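Local coordinates for protein putative histidinol-phosphate aminotransferase (Erwinia carotovora atroseptica, PDB 3LY1) that probably acts as a pyridoxal-phosphate-dependent aminotransferase of the histidinol-phosphate aminotransferase subfamily, binding pyridoxal 5'-phosphate as its cofactor, at residues L276-L285 and M345-I354. Residues are numbered along the deposited sequence; the frame is centred on the assembly and turned at random.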
loop_
_atom_site.group_PDB
_atom_site.type_symbol
_atom_site.label_atom_id
_atom_site.label_comp_id
_atom_site.label_asym_id
_atom_site.label_seq_id
_atom_site.Cartn_x
_atom_site.Cartn_y
_atom_site.Cartn_z
ATOM N N LEU A 276 3.707 19.947 28.492
ATOM C CA LEU A 276 4.534 20.741 27.596
ATOM C C LEU A 276 4.186 22.239 27.644
ATOM O O LEU A 276 5.109 23.081 27.689
ATOM C CB LEU A 276 4.472 20.185 26.180
ATOM C CG LEU A 276 5.303 20.955 25.143
ATOM C CD1 LEU A 276 6.798 21.023 25.490
ATOM C CD2 LEU A 276 5.082 20.261 23.814
ATOM N N LEU A 277 2.884 22.558 27.640
ATOM C CA LEU A 277 2.406 23.955 27.648
ATOM C C LEU A 277 2.844 24.679 28.936
ATOM O O LEU A 277 3.264 25.838 28.862
ATOM C CB LEU A 277 0.881 24.055 27.446
ATOM C CG LEU A 277 0.291 23.523 26.114
ATOM C CD1 LEU A 277 -1.173 23.976 25.893
ATOM C CD2 LEU A 277 1.167 23.918 24.903
ATOM N N LYS A 278 2.800 23.980 30.069
ATOM C CA LYS A 278 3.275 24.521 31.350
ATOM C C LYS A 278 4.739 24.942 31.226
ATOM O O LYS A 278 5.107 26.031 31.638
ATOM C CB LYS A 278 3.113 23.485 32.482
ATOM C CG LYS A 278 3.303 24.042 33.908
ATOM C CD LYS A 278 3.179 22.955 34.992
ATOM C CE LYS A 278 3.885 23.329 36.307
ATOM N NZ LYS A 278 3.392 24.614 36.866
ATOM N N ALA A 279 5.582 24.073 30.645
ATOM C CA ALA A 279 7.009 24.409 30.412
ATOM C C ALA A 279 7.203 25.622 29.480
ATOM O O ALA A 279 8.034 26.493 29.767
ATOM C CB ALA A 279 7.812 23.182 29.904
ATOM N N LEU A 280 6.436 25.698 28.389
ATOM C CA LEU A 280 6.528 26.814 27.435
ATOM C C LEU A 280 6.144 28.180 28.069
ATOM O O LEU A 280 6.817 29.210 27.852
ATOM C CB LEU A 280 5.701 26.529 26.167
ATOM C CG LEU A 280 6.209 25.358 25.311
ATOM C CD1 LEU A 280 5.178 24.987 24.236
ATOM C CD2 LEU A 280 7.582 25.695 24.643
ATOM N N GLU A 281 5.050 28.168 28.823
ATOM C CA GLU A 281 4.629 29.300 29.646
ATOM C C GLU A 281 5.681 29.758 30.661
ATOM O O GLU A 281 5.917 30.945 30.794
ATOM C CB GLU A 281 3.302 28.974 30.334
ATOM C CG GLU A 281 2.186 29.116 29.339
ATOM C CD GLU A 281 0.883 28.614 29.834
ATOM O OE1 GLU A 281 0.785 28.317 31.054
ATOM O OE2 GLU A 281 -0.046 28.511 28.995
ATOM N N ASP A 282 6.339 28.823 31.336
ATOM C CA ASP A 282 7.410 29.176 32.273
ATOM C C ASP A 282 8.579 29.834 31.518
ATOM O O ASP A 282 9.205 30.745 32.011
ATOM C CB ASP A 282 7.919 27.936 32.979
ATOM C CG ASP A 282 6.901 27.352 33.992
ATOM O OD1 ASP A 282 5.889 28.016 34.342
ATOM O OD2 ASP A 282 7.126 26.206 34.427
ATOM N N LEU A 283 8.870 29.335 30.325
ATOM C CA LEU A 283 9.985 29.824 29.512
ATOM C C LEU A 283 9.633 31.055 28.678
ATOM O O LEU A 283 10.511 31.664 28.014
ATOM C CB LEU A 283 10.453 28.691 28.588
ATOM C CG LEU A 283 11.080 27.491 29.296
ATOM C CD1 LEU A 283 11.270 26.365 28.270
ATOM C CD2 LEU A 283 12.388 27.949 29.943
ATOM N N LYS A 284 8.352 31.405 28.707
ATOM C CA LYS A 284 7.790 32.488 27.886
ATOM C C LYS A 284 8.077 32.299 26.401
ATOM O O LYS A 284 8.453 33.249 25.697
ATOM C CB LYS A 284 8.296 33.859 28.374
ATOM C CG LYS A 284 7.896 34.167 29.793
ATOM C CD LYS A 284 8.348 35.561 30.222
ATOM C CE LYS A 284 7.994 35.862 31.706
ATOM N NZ LYS A 284 8.580 37.174 32.208
ATOM N N LEU A 285 7.902 31.066 25.916
ATOM C CA LEU A 285 8.025 30.790 24.491
ATOM C C LEU A 285 6.600 30.715 23.905
ATOM O O LEU A 285 5.792 29.936 24.372
ATOM C CB LEU A 285 8.839 29.504 24.238
ATOM C CG LEU A 285 10.343 29.601 24.529
ATOM C CD1 LEU A 285 10.964 28.158 24.663
ATOM C CD2 LEU A 285 11.095 30.458 23.471
HETATM N N MSE A 345 14.067 20.872 29.001
HETATM C CA MSE A 345 13.909 22.216 28.483
HETATM C C MSE A 345 14.253 23.291 29.554
HETATM O O MSE A 345 15.028 24.215 29.280
HETATM C CB MSE A 345 12.475 22.392 27.978
HETATM C CG MSE A 345 12.146 21.526 26.794
HETATM SE SE MSE A 345 10.248 21.576 26.368
HETATM C CE MSE A 345 10.029 23.456 25.955
ATOM N N ARG A 346 13.744 23.124 30.788
ATOM C CA ARG A 346 14.074 24.050 31.870
ATOM C C ARG A 346 15.561 24.097 32.123
ATOM O O ARG A 346 16.116 25.173 32.359
ATOM C CB ARG A 346 13.312 23.711 33.157
ATOM C CG ARG A 346 11.836 23.999 33.048
ATOM C CD ARG A 346 11.069 23.451 34.292
ATOM N NE ARG A 346 9.646 23.755 34.188
ATOM C CZ ARG A 346 8.696 22.898 33.821
ATOM N NH1 ARG A 346 8.978 21.617 33.573
ATOM N NH2 ARG A 346 7.437 23.311 33.736
ATOM N N GLU A 347 16.216 22.939 32.036
ATOM C CA GLU A 347 17.656 22.865 32.244
ATOM C C GLU A 347 18.429 23.501 31.086
ATOM O O GLU A 347 19.477 24.144 31.312
ATOM C CB GLU A 347 18.116 21.419 32.420
ATOM C CG GLU A 347 17.689 20.779 33.730
ATOM C CD GLU A 347 18.311 21.461 34.935
ATOM O OE1 GLU A 347 19.560 21.384 35.095
ATOM O OE2 GLU A 347 17.552 22.091 35.705
ATOM N N PHE A 348 17.939 23.299 29.857
ATOM C CA PHE A 348 18.505 23.944 28.677
ATOM C C PHE A 348 18.478 25.465 28.854
ATOM O O PHE A 348 19.462 26.155 28.492
ATOM C CB PHE A 348 17.723 23.610 27.403
ATOM C CG PHE A 348 18.180 22.366 26.666
ATOM C CD1 PHE A 348 18.650 21.254 27.326
ATOM C CD2 PHE A 348 18.081 22.314 25.282
ATOM C CE1 PHE A 348 19.021 20.100 26.630
ATOM C CE2 PHE A 348 18.451 21.166 24.572
ATOM C CZ PHE A 348 18.920 20.057 25.248
ATOM N N ARG A 349 17.361 25.986 29.374
ATOM C CA ARG A 349 17.198 27.434 29.533
ATOM C C ARG A 349 18.321 28.009 30.422
ATOM O O ARG A 349 18.889 29.073 30.128
ATOM C CB ARG A 349 15.806 27.766 30.079
ATOM C CG ARG A 349 15.576 29.212 30.600
ATOM C CD ARG A 349 15.948 30.317 29.588
ATOM N NE ARG A 349 15.274 30.230 28.281
ATOM C CZ ARG A 349 14.067 30.729 27.989
ATOM N NH1 ARG A 349 13.357 31.343 28.914
ATOM N NH2 ARG A 349 13.578 30.635 26.745
ATOM N N LYS A 350 18.665 27.287 31.480
ATOM C CA LYS A 350 19.675 27.753 32.418
ATOM C C LYS A 350 21.014 27.939 31.723
ATOM O O LYS A 350 21.810 28.792 32.138
ATOM C CB LYS A 350 19.839 26.774 33.589
ATOM C CG LYS A 350 18.590 26.580 34.415
ATOM C CD LYS A 350 18.896 25.645 35.569
ATOM C CE LYS A 350 17.655 25.254 36.326
ATOM N NZ LYS A 350 18.023 24.256 37.413
ATOM N N LYS A 351 21.274 27.143 30.687
ATOM C CA LYS A 351 22.545 27.242 29.968
ATOM C C LYS A 351 22.392 27.891 28.593
ATOM O O LYS A 351 23.282 27.776 27.750
ATOM C CB LYS A 351 23.268 25.876 29.902
ATOM C CG LYS A 351 22.558 24.775 29.095
ATOM C CD LYS A 351 23.203 23.392 29.303
ATOM C CE LYS A 351 24.603 23.307 28.657
ATOM N NZ LYS A 351 25.342 22.006 28.932
ATOM N N SER A 352 21.284 28.609 28.394
ATOM C CA SER A 352 20.970 29.315 27.145
ATOM C C SER A 352 20.751 28.475 25.876
ATOM O O SER A 352 20.823 29.018 24.758
ATOM C CB SER A 352 22.014 30.409 26.852
ATOM O OG SER A 352 21.957 31.393 27.841
ATOM N N TRP A 353 20.459 27.183 26.035
ATOM C CA TRP A 353 20.263 26.278 24.890
ATOM C C TRP A 353 18.817 26.284 24.414
ATOM O O TRP A 353 18.476 25.632 23.404
ATOM C CB TRP A 353 20.657 24.846 25.266
ATOM C CG TRP A 353 22.099 24.497 25.047
ATOM C CD1 TRP A 353 23.099 25.317 24.588
ATOM C CD2 TRP A 353 22.699 23.214 25.275
ATOM N NE1 TRP A 353 24.279 24.620 24.518
ATOM C CE2 TRP A 353 24.067 23.329 24.937
ATOM C CE3 TRP A 353 22.210 21.971 25.723
ATOM C CZ2 TRP A 353 24.960 22.241 25.043
ATOM C CZ3 TRP A 353 23.088 20.900 25.832
ATOM C CH2 TRP A 353 24.451 21.043 25.498
ATOM N N ILE A 354 17.965 26.970 25.177
ATOM C CA ILE A 354 16.624 27.293 24.747
ATOM C C ILE A 354 16.274 28.679 25.270
ATOM O O ILE A 354 16.965 29.164 26.223
ATOM C CB ILE A 354 15.569 26.236 25.228
ATOM C CG1 ILE A 354 14.336 26.248 24.323
ATOM C CG2 ILE A 354 15.200 26.444 26.724
ATOM C CD1 ILE A 354 13.218 25.249 24.715
ATOM O OXT ILE A 354 15.291 29.289 24.755
HETATM O O HOH W 1 10.281 26.465 35.462
HETATM O O HOH W 2 11.847 33.069 25.980
#
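The last turns of helices 259-283 and 335-350 run nearly parallel (18° between the axes of 276-283 and 345-350), with L283 set between M345 and R349. The CD2 methyl of L283 lies against R349 CB at 3.4 Å and over one face of the guanidinium, while its CD1 faces the selenomethionine methyl CE of M345. A bend at chi3 (62°) turns that methyl toward L280 CD2, 3.6 Å from CE, and the selenium itself meets L276 CD1. These helix ends lie in what is the small, C-terminal domain of fold-type I aminotransferases; L276 and L280 rest on V295 of the antiparallel pair 294-298/327-331, while M345 leans on Y306 and M310 of helix 303-312. Bends at chi2 and chi3 fold the R349 guanidinium back over L283, joining the end of helix 259-283 to the C-terminal carboxylate. R349 NH1 donates to L283 O (3.0 Å), beside the Schellman turn at K284, and water 2 links the same oxygen to NH2. NE and NH2 grip I354 side-on, NE to O and NH2 to OXT, the latter a nearly straight salt bridge (N-H...O 175°); I354 CD1 packs on L285 CD1. On the solvent side, R346 lays its guanidinium over A279 CB, and NH2 makes a salt bridge to the anti side of D282 OD2 (3.0 Å), out of the carboxylate plane. Its NH1 pairs with D343, so two carboxylates probably share the charge.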